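Local coordinates for protein TBC1 domain family member 22A (Homo sapiens, PDB 2QFZ) that probably acts as a GTPase-activating protein for Rab-family GTPases through the TBC domain that makes up this chain, and also forms homodimers, at residues Arg74-Thr77 / Leu78-Gln82; Asp200-Gln203 / Asp204-Thr207; Glu257-Leu260 / Arg261-Ile264; Leu297-Asp301 / Phe302-Leu306. All blocks are in the same frame, centred on the assembly; numbering follows the deposited sequence.

How the contacts relate
All four contacts are local, each within a turn or two of an all-helical TBC domain. Contacts 1 and 4 sit on the surface, on opposite sides of the chain's centre, about 52 Å apart between centres; contacts 2 and 3 lie nearer the middle and are partly buried. Shared helices tie them together. Helix 181-200 packs against contact 1 and runs into the loop of contact 2, helix 150-162 meets contacts 2 and 3, and helix 242-251 supplies partners to contacts 2, 3 and 4. The chemistry differs: the exposed first turn of a helix with long basic chains, a beta turn beside a tyrosine, a proline-led helix start with a bridging water, and an aspartate-capped one among glutamates.

Contact 1. Residues Arg74-Thr77 / Leu78-Gln82; sequences RPAT and LQRKQ
The guanidinium of R80 turns back along the helix to A76, where NH1 stands 3.8 Å from A76 CB, a van der Waals contact with the methyl group and not a polar bond. A bend midway along the arginine (chi3 -104°) brings the flat end there, after CG has already passed 3.1 Å from A76 O. That same carbonyl accepts R80 N at 2.9 Å, so the aliphatic root of the arginine runs close beside the backbone bond of its own turn. One residue on, T77 and K81 lie side by side and point the same way: T77 CG2 meets K81 CE at 3.8 Å. The lysine is extended beyond CG and carries NZ on to Y66 O, while T77 OG1 turns back to R73 O, which leaves the methyl to face the lysine chain. Underneath is the opening of helix 74-91, where R74 O takes L78 N, P75 O takes Q79 N and T77 O takes K81 N at 2.9 Å. P75 fits this first turn, where a residue without an N-H costs the helix no bond. R74 heads the other way, its guanidinium bound to carbonyls of L33, P68 and A69, and L78 rests on Y66, L67 and D190. Across this turn, then, the backbone does the polar work, while K81 meets T77 through carbon and R80 lays its aliphatic part and NH1 against A76.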
ATOM      1  N   ARG A  74     -12.288  14.680 -16.822  1.00 23.46           N
ATOM      2  CA  ARG A  74     -11.054  14.356 -16.109  1.00 19.04           C
ATOM      3  C   ARG A  74     -10.077  15.482 -15.986  1.00 23.76           C
ATOM      4  O   ARG A  74      -9.556  15.704 -14.884  1.00 22.59           O
ATOM      5  CB  ARG A  74     -10.342  13.163 -16.759  1.00 22.99           C
ATOM      6  CG  ARG A  74     -11.081  11.908 -16.583  1.00 23.66           C
ATOM      7  CD  ARG A  74     -10.432  10.787 -17.252  1.00 24.07           C
ATOM      8  NE  ARG A  74     -11.327   9.643 -17.271  1.00 23.11           N
ATOM      9  CZ  ARG A  74     -11.111   8.555 -17.978  1.00 19.69           C
ATOM     10  NH1 ARG A  74     -10.019   8.430 -18.716  1.00 26.60           N
ATOM     11  NH2 ARG A  74     -11.977   7.594 -17.950  1.00 21.73           N
ATOM     12  N   PRO A  75      -9.808  16.211 -17.109  1.00 28.01           N
ATOM     13  CA  PRO A  75      -8.791  17.272 -17.056  1.00 28.44           C
ATOM     14  C   PRO A  75      -9.130  18.392 -16.064  1.00 26.00           C
ATOM     15  O   PRO A  75      -8.258  18.824 -15.324  1.00 22.58           O
ATOM     16  CB  PRO A  75      -8.753  17.813 -18.500  1.00 30.83           C
ATOM     17  CG  PRO A  75      -9.461  16.780 -19.343  1.00 30.32           C
ATOM     18  CD  PRO A  75     -10.422  16.097 -18.453  1.00 28.23           C
ATOM     19  N   ALA A  76     -10.386  18.841 -16.063  1.00 25.75           N
ATOM     20  CA  ALA A  76     -10.857  19.893 -15.125  1.00 24.16           C
ATOM     21  C   ALA A  76     -10.808  19.415 -13.682  1.00 24.26           C
ATOM     22  O   ALA A  76     -10.371  20.149 -12.798  1.00 25.90           O
ATOM     23  CB  ALA A  76     -12.312  20.348 -15.485  1.00 25.05           C
ATOM     24  N   THR A  77     -11.258  18.182 -13.435  1.00 25.05           N
ATOM     25  CA  THR A  77     -11.199  17.611 -12.113  1.00 22.02           C
ATOM     26  C   THR A  77      -9.757  17.488 -11.570  1.00 20.76           C
ATOM     27  O   THR A  77      -9.463  17.818 -10.416  1.00 19.58           O
ATOM     28  CB  THR A  77     -11.865  16.213 -12.071  1.00 25.99           C
ATOM     29  OG1 THR A  77     -13.214  16.299 -12.500  1.00 32.26           O
ATOM     30  CG2 THR A  77     -11.843  15.675 -10.648  1.00 25.73           C
ATOM     31  N   LEU A  78      -8.863  16.999 -12.402  1.00 21.99           N
ATOM     32  CA  LEU A  78      -7.443  16.892 -12.030  1.00 22.13           C
ATOM     33  C   LEU A  78      -6.853  18.250 -11.721  1.00 19.14           C
ATOM     34  O   LEU A  78      -6.208  18.438 -10.699  1.00 18.42           O
ATOM     35  CB  LEU A  78      -6.666  16.220 -13.190  1.00 22.72           C
ATOM     36  CG  LEU A  78      -5.242  15.718 -12.920  1.00 26.00           C
ATOM     37  CD1 LEU A  78      -5.239  14.783 -11.766  1.00 19.56           C
ATOM     38  CD2 LEU A  78      -4.675  15.037 -14.172  1.00 21.63           C
ATOM     39  N   GLN A  79      -7.000  19.202 -12.630  1.00 22.09           N
ATOM     40  CA  GLN A  79      -6.495  20.522 -12.344  1.00 24.04           C
ATOM     41  C   GLN A  79      -7.100  21.109 -11.058  1.00 18.56           C
ATOM     42  O   GLN A  79      -6.404  21.704 -10.266  1.00 21.39           O
ATOM     43  CB  GLN A  79      -6.717  21.486 -13.517  1.00 28.94           C
ATOM     44  CG  GLN A  79      -5.872  22.742 -13.353  1.00 35.12           C
ATOM     45  CD  GLN A  79      -6.323  23.939 -14.211  1.00 42.37           C
ATOM     46  OE1 GLN A  79      -7.512  24.290 -14.254  1.00 44.35           O
ATOM     47  NE2 GLN A  79      -5.346  24.600 -14.862  1.00 46.27           N
ATOM     48  N   ARG A  80      -8.391  20.957 -10.845  1.00 21.03           N
ATOM     49  CA  ARG A  80      -8.982  21.553  -9.620  1.00 24.83           C
ATOM     50  C   ARG A  80      -8.502  20.864  -8.334  1.00 21.22           C
ATOM     51  O   ARG A  80      -8.199  21.544  -7.362  1.00 21.87           O
ATOM     52  CB  ARG A  80     -10.508  21.616  -9.729  1.00 25.07           C
ATOM     53  CG  ARG A  80     -10.885  22.540 -10.891  1.00 31.36           C
ATOM     54  CD  ARG A  80     -12.224  23.048 -10.862  1.00 31.76           C
ATOM     55  NE  ARG A  80     -13.156  22.429 -11.796  1.00 36.86           N
ATOM     56  CZ  ARG A  80     -13.909  23.085 -12.699  1.00 30.18           C
ATOM     57  NH1 ARG A  80     -14.766  22.420 -13.439  1.00 29.24           N
ATOM     58  NH2 ARG A  80     -13.791  24.375 -12.893  1.00 34.35           N
ATOM     59  N   LYS A  81      -8.375  19.534  -8.344  1.00 21.53           N
ATOM     60  CA  LYS A  81      -7.852  18.821  -7.141  1.00 20.83           C
ATOM     61  C   LYS A  81      -6.392  19.151  -6.889  1.00 17.46           C
ATOM     62  O   LYS A  81      -5.977  19.309  -5.760  1.00 18.38           O
ATOM     63  CB  LYS A  81      -8.084  17.324  -7.249  1.00 23.31           C
ATOM     64  CG  LYS A  81      -9.534  16.922  -7.149  1.00 24.66           C
ATOM     65  CD  LYS A  81      -9.696  15.433  -7.084  1.00 27.34           C
ATOM     66  CE  LYS A  81     -11.156  15.000  -7.011  1.00 31.25           C
ATOM     67  NZ  LYS A  81     -11.323  13.503  -6.932  1.00 31.35           N
ATOM     68  N   GLN A  82      -5.595  19.284  -7.947  1.00 20.85           N
ATOM     69  CA  GLN A  82      -4.216  19.689  -7.772  1.00 20.38           C
ATOM     70  C   GLN A  82      -4.127  21.109  -7.161  1.00 21.30           C
ATOM     71  O   GLN A  82      -3.388  21.321  -6.213  1.00 18.51           O
ATOM     72  CB  GLN A  82      -3.450  19.617  -9.095  1.00 23.95           C
ATOM     73  CG  GLN A  82      -3.040  18.181  -9.503  1.00 26.03           C
ATOM     74  CD  GLN A  82      -2.747  18.062 -10.968  1.00 30.38           C
ATOM     75  OE1 GLN A  82      -2.949  19.012 -11.743  1.00 27.65           O
ATOM     76  NE2 GLN A  82      -2.277  16.886 -11.373  1.00 26.28           N
TER

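Contact 2. Residues Asp200-Gln203 / Asp204-Thr207; sequences DGIQ and DNYT
A type I beta turn, I202 to N205, reverses the chain in the loop between helix 181-200 and helix 211-227. Its defining bond runs from N205 N to I202 O at 3.0 Å, with Q203 and D204 at the two corners. The N-H comes in from above the carbonyl plane, 48° out of it, and N205 CB also lies close to the same oxygen. The I202 side chain slants across N205 and Y206. I202 CB meets the amide N205 ND2 at 3.8 Å, and farther out I202 CD1 reaches the Y206 ring at CE2, 4.0 Å away. CG1 of I202 sits between its own backbone N and carbonyl carbon (chi1 64°), which swings CD1 to the tyrosine. N205 CB lies 3.5 Å above one face of the ring, offset toward the rim, and V147, I150 and L153 also touch the Y206 side chain. Its hydroxyl is bonded to N251 O, so Y206 links the loop to the end of helix 242-251, while N205 and I202 lean on K216 of helix 211-227. The start of the loop is tied by a side chain as well. Q203, extended beyond CG, brings its amide to the carbonyl of D200, and Q203 NE2 donates to D200 O at 3.2 Å. That bond lies in the carbonyl plane on a lone pair and only 2° out of the glutamine's amide plane. T207 CG2 stands 3.7 Å from Q203 O.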
ATOM      1  N   ASP A 200      -8.558   6.751   3.989  1.00 22.48           N
ATOM      2  CA  ASP A 200      -9.970   6.867   4.321  1.00 19.51           C
ATOM      3  C   ASP A 200     -10.733   5.517   4.429  1.00 25.38           C
ATOM      4  O   ASP A 200     -11.790   5.476   5.047  1.00 21.37           O
ATOM      5  CB  ASP A 200     -10.715   7.765   3.312  1.00 26.28           C
ATOM      6  CG  ASP A 200     -10.419   9.256   3.501  1.00 33.73           C
ATOM      7  OD1 ASP A 200     -10.003   9.689   4.640  1.00 33.42           O
ATOM      8  OD2 ASP A 200     -10.605   9.998   2.488  1.00 39.92           O
ATOM      9  N   GLY A 201     -10.225   4.435   3.834  1.00 21.92           N
ATOM     10  CA  GLY A 201     -10.793   3.112   4.085  1.00 22.33           C
ATOM     11  C   GLY A 201     -10.195   2.351   5.266  1.00 22.42           C
ATOM     12  O   GLY A 201     -10.656   1.258   5.595  1.00 23.15           O
ATOM     13  N   ILE A 202      -9.155   2.881   5.898  1.00 22.42           N
ATOM     14  CA  ILE A 202      -8.555   2.187   7.095  1.00 21.42           C
ATOM     15  C   ILE A 202      -8.373   3.151   8.262  1.00 19.93           C
ATOM     16  O   ILE A 202      -7.348   3.161   8.964  1.00 23.07           O
ATOM     17  CB  ILE A 202      -7.240   1.422   6.734  1.00 21.35           C
ATOM     18  CG1 ILE A 202      -6.117   2.396   6.257  1.00 22.12           C
ATOM     19  CG2 ILE A 202      -7.522   0.322   5.691  1.00 18.92           C
ATOM     20  CD1 ILE A 202      -4.884   1.732   5.660  1.00 19.89           C
ATOM     21  N   GLN A 203      -9.414   3.941   8.492  1.00 27.09           N
ATOM     22  CA  GLN A 203      -9.350   5.096   9.412  1.00 30.97           C
ATOM     23  C   GLN A 203      -8.993   4.739  10.837  1.00 29.03           C
ATOM     24  O   GLN A 203      -8.275   5.483  11.491  1.00 31.31           O
ATOM     25  CB  GLN A 203     -10.694   5.839   9.436  1.00 30.63           C
ATOM     26  CG  GLN A 203     -10.989   6.474   8.162  1.00 33.28           C
ATOM     27  CD  GLN A 203     -12.036   7.542   8.248  1.00 33.78           C
ATOM     28  OE1 GLN A 203     -12.138   8.267   9.245  1.00 35.81           O
ATOM     29  NE2 GLN A 203     -12.818   7.659   7.196  1.00 34.70           N
ATOM     30  N   ASP A 204      -9.510   3.605  11.301  1.00 26.00           N
ATOM     31  CA  ASP A 204      -9.292   3.149  12.688  1.00 31.78           C
ATOM     32  C   ASP A 204      -7.880   2.573  12.954  1.00 27.48           C
ATOM     33  O   ASP A 204      -7.501   2.355  14.104  1.00 24.04           O
ATOM     34  CB  ASP A 204     -10.370   2.116  13.084  1.00 37.69           C
ATOM     35  CG  ASP A 204     -10.445   0.935  12.125  1.00 43.75           C
ATOM     36  OD1 ASP A 204      -9.851   0.989  11.013  1.00 50.13           O
ATOM     37  OD2 ASP A 204     -11.135  -0.055  12.473  1.00 53.56           O
ATOM     38  N   ASN A 205      -7.119   2.332  11.888  1.00 22.94           N
ATOM     39  CA  ASN A 205      -5.716   1.863  12.026  1.00 25.58           C
ATOM     40  C   ASN A 205      -4.801   2.853  12.686  1.00 22.00           C
ATOM     41  O   ASN A 205      -3.776   2.455  13.222  1.00 23.78           O
ATOM     42  CB  ASN A 205      -5.104   1.495  10.656  1.00 25.94           C
ATOM     43  CG  ASN A 205      -5.572   0.161  10.150  1.00 26.40           C
ATOM     44  OD1 ASN A 205      -6.499  -0.415  10.696  1.00 27.78           O
ATOM     45  ND2 ASN A 205      -4.916  -0.346   9.106  1.00 22.42           N
ATOM     46  N   TYR A 206      -5.160   4.136  12.641  1.00 23.50           N
ATOM     47  CA  TYR A 206      -4.228   5.214  12.968  1.00 21.92           C
ATOM     48  C   TYR A 206      -4.748   6.271  13.961  1.00 23.77           C
ATOM     49  O   TYR A 206      -4.027   7.201  14.274  1.00 21.08           O
ATOM     50  CB  TYR A 206      -3.709   5.880  11.689  1.00 21.34           C
ATOM     51  CG  TYR A 206      -3.059   4.885  10.737  1.00 23.63           C
ATOM     52  CD1 TYR A 206      -1.847   4.250  11.075  1.00 24.52           C
ATOM     53  CD2 TYR A 206      -3.651   4.544   9.536  1.00 25.46           C
ATOM     54  CE1 TYR A 206      -1.257   3.304  10.208  1.00 23.99           C
ATOM     55  CE2 TYR A 206      -3.055   3.611   8.667  1.00 25.22           C
ATOM     56  CZ  TYR A 206      -1.864   3.015   9.012  1.00 22.49           C
ATOM     57  OH  TYR A 206      -1.318   2.088   8.176  1.00 22.87           O
ATOM     58  N   THR A 207      -5.950   6.082  14.482  1.00 18.85           N
ATOM     59  CA  THR A 207      -6.381   6.832  15.629  1.00 23.87           C
ATOM     60  C   THR A 207      -5.617   6.412  16.918  1.00 27.91           C
ATOM     61  O   THR A 207      -4.758   5.495  16.893  1.00 26.20           O
ATOM     62  CB  THR A 207      -7.933   6.812  15.756  1.00 25.36           C
ATOM     63  OG1 THR A 207      -8.450   5.455  15.813  1.00 22.45           O
ATOM     64  CG2 THR A 207      -8.527   7.542  14.550  1.00 26.99           C
TER

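Contact 3. Residues Glu257-Leu260 / Arg261-Ile264; sequences EVPL and RCTI
V258 and C262 meet at the apolar centre, V258 CG2 lying 3.9 Å from C262 CB. The cysteine also reaches the proline between them in the chain: P259 CD is 3.9 Å from C262 SG. V258 leans on F288 of helix 276-291, and C262 on W317. A second apolar pair, L260 and I264, is one helical turn apart along the chain; the two slant past each other with L260 CG 4.2 Å from I264 CD1, and both then run on to helix 150-162, L260 onto T155 and P156, I264 onto V160. Helix 260-270 of the TBC domain begins here at L260, with P259 at its N-cap position. A proline there has no polar side chain with which to cap, so the first bonds are made by the backbone. P259 O accepts T263 N at 3.1 Å and more weakly the N-H of C262, one oxygen thus gripped by two donors. L260 O then takes I264 N at 3.0 Å in the ordinary helical pattern. Farther out R261 folds back over the proline: its guanidinium presents one face to P259 CB, 3.5 Å above the plane and offset toward the rim. CG of the arginine sits between its backbone N and carbonyl carbon (chi1 60°), and the chain then extends to NE, which lays the flat group against the ring while NH2 is bonded to A315 O and W317 O. On the other side of the N-cap a water joins the two segments, donating to V258 O at 2.9 Å and bonded to T263 OG1 at 2.7 Å.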
ATOM      1  N   GLU A 257       7.626  -6.352   4.536  1.00 21.40           N
ATOM      2  CA  GLU A 257       7.852  -7.796   4.440  1.00 23.59           C
ATOM      3  C   GLU A 257       8.195  -8.229   3.021  1.00 23.68           C
ATOM      4  O   GLU A 257       8.755  -9.296   2.838  1.00 22.82           O
ATOM      5  CB  GLU A 257       6.656  -8.610   4.938  1.00 21.80           C
ATOM      6  CG  GLU A 257       5.867  -7.983   6.064  1.00 25.69           C
ATOM      7  CD  GLU A 257       6.720  -7.603   7.257  1.00 28.01           C
ATOM      8  OE1 GLU A 257       7.716  -8.320   7.548  1.00 28.70           O
ATOM      9  OE2 GLU A 257       6.391  -6.580   7.909  1.00 28.73           O
ATOM     10  N   VAL A 258       7.888  -7.398   2.032  1.00 24.17           N
ATOM     11  CA  VAL A 258       8.147  -7.731   0.625  1.00 22.93           C
ATOM     12  C   VAL A 258       8.743  -6.539  -0.113  1.00 22.30           C
ATOM     13  O   VAL A 258       8.599  -5.365   0.333  1.00 21.59           O
ATOM     14  CB  VAL A 258       6.876  -8.170  -0.106  1.00 21.77           C
ATOM     15  CG1 VAL A 258       6.264  -9.412   0.533  1.00 24.13           C
ATOM     16  CG2 VAL A 258       5.865  -6.986  -0.192  1.00 18.74           C
ATOM     17  N   PRO A 259       9.454  -6.814  -1.222  1.00 21.09           N
ATOM     18  CA  PRO A 259      10.022  -5.722  -1.999  1.00 22.63           C
ATOM     19  C   PRO A 259       8.941  -4.780  -2.637  1.00 21.91           C
ATOM     20  O   PRO A 259       7.817  -5.188  -2.875  1.00 19.85           O
ATOM     21  CB  PRO A 259      10.825  -6.447  -3.091  1.00 23.26           C
ATOM     22  CG  PRO A 259      10.923  -7.860  -2.676  1.00 22.95           C
ATOM     23  CD  PRO A 259       9.839  -8.145  -1.742  1.00 21.99           C
ATOM     24  N   LEU A 260       9.316  -3.541  -2.913  1.00 23.82           N
ATOM     25  CA  LEU A 260       8.380  -2.526  -3.426  1.00 20.10           C
ATOM     26  C   LEU A 260       7.687  -2.918  -4.709  1.00 20.87           C
ATOM     27  O   LEU A 260       6.507  -2.638  -4.894  1.00 19.02           O
ATOM     28  CB  LEU A 260       9.096  -1.166  -3.594  1.00 20.05           C
ATOM     29  CG  LEU A 260       8.207   0.015  -4.069  1.00 21.72           C
ATOM     30  CD1 LEU A 260       6.957   0.226  -3.126  1.00 17.91           C
ATOM     31  CD2 LEU A 260       9.033   1.295  -4.206  1.00 22.40           C
ATOM     32  N   ARG A 261       8.420  -3.564  -5.611  1.00 20.62           N
ATOM     33  CA  ARG A 261       7.852  -4.043  -6.833  1.00 20.18           C
ATOM     34  C   ARG A 261       6.728  -5.027  -6.543  1.00 25.62           C
ATOM     35  O   ARG A 261       5.732  -5.107  -7.286  1.00 18.60           O
ATOM     36  CB  ARG A 261       8.936  -4.702  -7.685  1.00 26.97           C
ATOM     37  CG  ARG A 261       9.640  -5.922  -6.991  1.00 20.72           C
ATOM     38  CD  ARG A 261      10.568  -6.671  -7.919  1.00 27.35           C
ATOM     39  NE  ARG A 261      11.106  -7.865  -7.245  1.00 22.26           N
ATOM     40  CZ  ARG A 261      12.097  -7.823  -6.369  1.00 23.31           C
ATOM     41  NH1 ARG A 261      12.691  -6.694  -6.089  1.00 24.49           N
ATOM     42  NH2 ARG A 261      12.530  -8.923  -5.789  1.00 27.42           N
ATOM     43  N   CYS A 262       6.865  -5.789  -5.457  1.00 21.90           N
ATOM     44  CA  CYS A 262       5.781  -6.675  -5.054  1.00 20.67           C
ATOM     45  C   CYS A 262       4.562  -5.920  -4.491  1.00 19.09           C
ATOM     46  O   CYS A 262       3.426  -6.316  -4.723  1.00 21.18           O
ATOM     47  CB  CYS A 262       6.310  -7.706  -4.044  1.00 22.94           C
ATOM     48  SG  CYS A 262       7.502  -8.802  -4.819  1.00 28.38           S
ATOM     49  N   THR A 263       4.809  -4.880  -3.712  1.00 18.78           N
ATOM     50  CA  THR A 263       3.722  -4.087  -3.089  1.00 20.56           C
ATOM     51  C   THR A 263       2.895  -3.435  -4.252  1.00 19.40           C
ATOM     52  O   THR A 263       1.671  -3.417  -4.234  1.00 19.88           O
ATOM     53  CB  THR A 263       4.297  -3.009  -2.137  1.00 20.62           C
ATOM     54  OG1 THR A 263       4.923  -3.623  -0.982  1.00 18.78           O
ATOM     55  CG2 THR A 263       3.199  -1.958  -1.668  1.00 18.57           C
ATOM     56  N   ILE A 264       3.582  -2.968  -5.290  1.00 17.56           N
ATOM     57  CA  ILE A 264       2.901  -2.310  -6.408  1.00 19.28           C
ATOM     58  C   ILE A 264       1.946  -3.300  -7.062  1.00 17.72           C
ATOM     59  O   ILE A 264       0.787  -3.007  -7.284  1.00 12.29           O
ATOM     60  CB  ILE A 264       3.931  -1.651  -7.420  1.00 16.02           C
ATOM     61  CG1 ILE A 264       4.529  -0.439  -6.766  1.00 13.88           C
ATOM     62  CG2 ILE A 264       3.243  -1.330  -8.778  1.00 15.55           C
ATOM     63  CD1 ILE A 264       5.781   0.193  -7.462  1.00 16.69           C
TER
HETATM   64  O   HOH W   1       7.320  -2.754  -0.148  1.00 17.65           O

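Contact 4. Residues Leu297-Asp301 / Phe302-Leu306; sequences LEEKD and FQELL
E299 and E304 cross at about a right angle at the aspartate-capped start of helix 302-309, with their carboxylate planes 87° apart. OE1 of E299 comes to 3.5 Å from OE2 of E304, a pair of like charges that would tend to repel or raise the proton affinity of one of them. The N-cap residue is D301. Its carboxylate turns over the first helical turn and takes E304 N on OD2 at 3.0 Å, met on the anti side and 28° out of the carboxylate plane. CG stands anti to the aspartate's backbone N, beside the carbonyl carbon, which aims the acid at the amides of the turn. D301 O, in turn, accepts L305 N at 3.0 Å. E299 approaches the same helix alongside L305, its CG 3.6 Å from L305 CA, while L305 itself packs inward on H234, H238 and V240. F302 and L306 touch helix 242-251 through Q244. The bend in E299 at chi2 (57°) folds its acid back to the chain, where OE2 receives D301 N at 3.2 Å on its anti lone pair.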
ATOM      1  N   LEU A 297       6.866 -24.609  11.175  1.00 23.72           N
ATOM      2  CA  LEU A 297       6.715 -25.853  11.906  1.00 27.12           C
ATOM      3  C   LEU A 297       8.034 -26.621  12.222  1.00 30.10           C
ATOM      4  O   LEU A 297       8.068 -27.419  13.163  1.00 31.73           O
ATOM      5  CB  LEU A 297       5.761 -26.751  11.139  1.00 27.08           C
ATOM      6  CG  LEU A 297       4.302 -26.240  11.073  1.00 28.90           C
ATOM      7  CD1 LEU A 297       3.506 -26.953   9.933  1.00 28.68           C
ATOM      8  CD2 LEU A 297       3.621 -26.430  12.390  1.00 28.56           C
ATOM      9  N   GLU A 298       9.097 -26.351  11.457  1.00 29.11           N
ATOM     10  CA  GLU A 298      10.420 -26.903  11.700  1.00 30.94           C
ATOM     11  C   GLU A 298      11.203 -26.072  12.711  1.00 35.17           C
ATOM     12  O   GLU A 298      12.173 -26.566  13.312  1.00 32.92           O
ATOM     13  CB  GLU A 298      11.226 -26.925  10.401  1.00 28.68           C
ATOM     14  N   GLU A 299      10.802 -24.806  12.884  1.00 33.92           N
ATOM     15  CA  GLU A 299      11.459 -23.910  13.820  1.00 34.02           C
ATOM     16  C   GLU A 299      10.910 -24.092  15.234  1.00 34.86           C
ATOM     17  O   GLU A 299       9.723 -23.904  15.468  1.00 36.46           O
ATOM     18  CB  GLU A 299      11.289 -22.454  13.359  1.00 33.59           C
ATOM     19  CG  GLU A 299      12.049 -21.475  14.174  1.00 32.95           C
ATOM     20  CD  GLU A 299      13.513 -21.788  14.212  1.00 36.37           C
ATOM     21  OE1 GLU A 299      14.210 -21.467  13.218  1.00 40.83           O
ATOM     22  OE2 GLU A 299      13.975 -22.353  15.232  1.00 36.64           O
ATOM     23  N   LYS A 300      11.790 -24.441  16.168  1.00 34.11           N
ATOM     24  CA  LYS A 300      11.415 -24.711  17.560  1.00 38.35           C
ATOM     25  C   LYS A 300      12.076 -23.813  18.597  1.00 37.07           C
ATOM     26  O   LYS A 300      11.773 -23.932  19.769  1.00 40.76           O
ATOM     27  CB  LYS A 300      11.722 -26.178  17.893  1.00 43.15           C
ATOM     28  CG  LYS A 300      10.903 -27.108  17.064  1.00 46.10           C
ATOM     29  CD  LYS A 300      11.399 -28.531  17.101  1.00 49.38           C
ATOM     30  CE  LYS A 300      10.342 -29.447  16.469  1.00 51.42           C
ATOM     31  NZ  LYS A 300       9.634 -28.760  15.341  1.00 48.32           N
ATOM     32  N   ASP A 301      12.973 -22.916  18.186  1.00 36.93           N
ATOM     33  CA  ASP A 301      13.473 -21.870  19.085  1.00 33.80           C
ATOM     34  C   ASP A 301      12.541 -20.644  18.990  1.00 34.48           C
ATOM     35  O   ASP A 301      12.268 -20.198  17.893  1.00 27.44           O
ATOM     36  CB  ASP A 301      14.897 -21.511  18.669  1.00 34.92           C
ATOM     37  CG  ASP A 301      15.519 -20.467  19.560  1.00 35.30           C
ATOM     38  OD1 ASP A 301      15.747 -20.755  20.759  1.00 36.08           O
ATOM     39  OD2 ASP A 301      15.779 -19.353  19.057  1.00 32.05           O
ATOM     40  N   PHE A 302      12.051 -20.106  20.132  1.00 34.08           N
ATOM     41  CA  PHE A 302      11.190 -18.893  20.129  1.00 36.40           C
ATOM     42  C   PHE A 302      11.843 -17.689  19.442  1.00 32.55           C
ATOM     43  O   PHE A 302      11.188 -16.994  18.667  1.00 31.22           O
ATOM     44  CB  PHE A 302      10.751 -18.456  21.552  1.00 41.60           C
ATOM     45  CG  PHE A 302      10.215 -17.016  21.605  1.00 45.43           C
ATOM     46  CD1 PHE A 302       8.906 -16.715  21.206  1.00 45.91           C
ATOM     47  CD2 PHE A 302      11.043 -15.957  22.004  1.00 47.16           C
ATOM     48  CE1 PHE A 302       8.429 -15.388  21.220  1.00 46.51           C
ATOM     49  CE2 PHE A 302      10.570 -14.627  22.025  1.00 47.47           C
ATOM     50  CZ  PHE A 302       9.265 -14.342  21.638  1.00 46.24           C
ATOM     51  N   GLN A 303      13.111 -17.423  19.772  1.00 32.43           N
ATOM     52  CA  GLN A 303      13.831 -16.224  19.270  1.00 31.79           C
ATOM     53  C   GLN A 303      13.994 -16.241  17.741  1.00 27.34           C
ATOM     54  O   GLN A 303      13.778 -15.238  17.067  1.00 26.68           O
ATOM     55  CB  GLN A 303      15.214 -16.124  19.945  1.00 33.09           C
ATOM     56  CG  GLN A 303      16.012 -14.836  19.657  1.00 36.15           C
ATOM     57  CD  GLN A 303      17.525 -14.972  20.006  1.00 39.32           C
ATOM     58  OE1 GLN A 303      17.985 -16.012  20.508  1.00 40.53           O
ATOM     59  NE2 GLN A 303      18.286 -13.907  19.734  1.00 43.47           N
ATOM     60  N   GLU A 304      14.408 -17.380  17.208  1.00 24.62           N
ATOM     61  CA  GLU A 304      14.577 -17.539  15.767  1.00 24.25           C
ATOM     62  C   GLU A 304      13.251 -17.627  15.039  1.00 20.37           C
ATOM     63  O   GLU A 304      13.182 -17.227  13.892  1.00 20.97           O
ATOM     64  CB  GLU A 304      15.428 -18.784  15.450  1.00 25.58           C
ATOM     65  CG  GLU A 304      16.876 -18.659  15.852  1.00 26.76           C
ATOM     66  CD  GLU A 304      17.766 -19.781  15.291  1.00 27.96           C
ATOM     67  OE1 GLU A 304      18.995 -19.669  15.379  1.00 29.06           O
ATOM     68  OE2 GLU A 304      17.250 -20.776  14.761  1.00 30.56           O
ATOM     69  N   LEU A 305      12.216 -18.183  15.692  1.00 20.76           N
ATOM     70  CA  LEU A 305      10.864 -18.236  15.124  1.00 24.26           C
ATOM     71  C   LEU A 305      10.283 -16.828  14.887  1.00 24.68           C
ATOM     72  O   LEU A 305       9.838 -16.499  13.785  1.00 20.77           O
ATOM     73  CB  LEU A 305       9.908 -19.021  16.024  1.00 23.48           C
ATOM     74  CG  LEU A 305       8.475 -19.161  15.495  1.00 24.05           C
ATOM     75  CD1 LEU A 305       8.430 -19.663  14.055  1.00 27.89           C
ATOM     76  CD2 LEU A 305       7.587 -20.061  16.437  1.00 23.98           C
ATOM     77  N   LEU A 306      10.291 -16.020  15.932  1.00 24.26           N
ATOM     78  CA  LEU A 306       9.923 -14.615  15.807  1.00 23.70           C
ATOM     79  C   LEU A 306      10.818 -13.852  14.771  1.00 22.64           C
ATOM     80  O   LEU A 306      10.292 -13.159  13.935  1.00 17.36           O
ATOM     81  CB  LEU A 306       9.906 -13.934  17.199  1.00 21.78           C
ATOM     82  CG  LEU A 306       9.462 -12.470  17.252  1.00 22.25           C
ATOM     83  CD1 LEU A 306       8.155 -12.267  16.438  1.00 18.56           C
ATOM     84  CD2 LEU A 306       9.301 -12.002  18.640  1.00 24.41           C
TER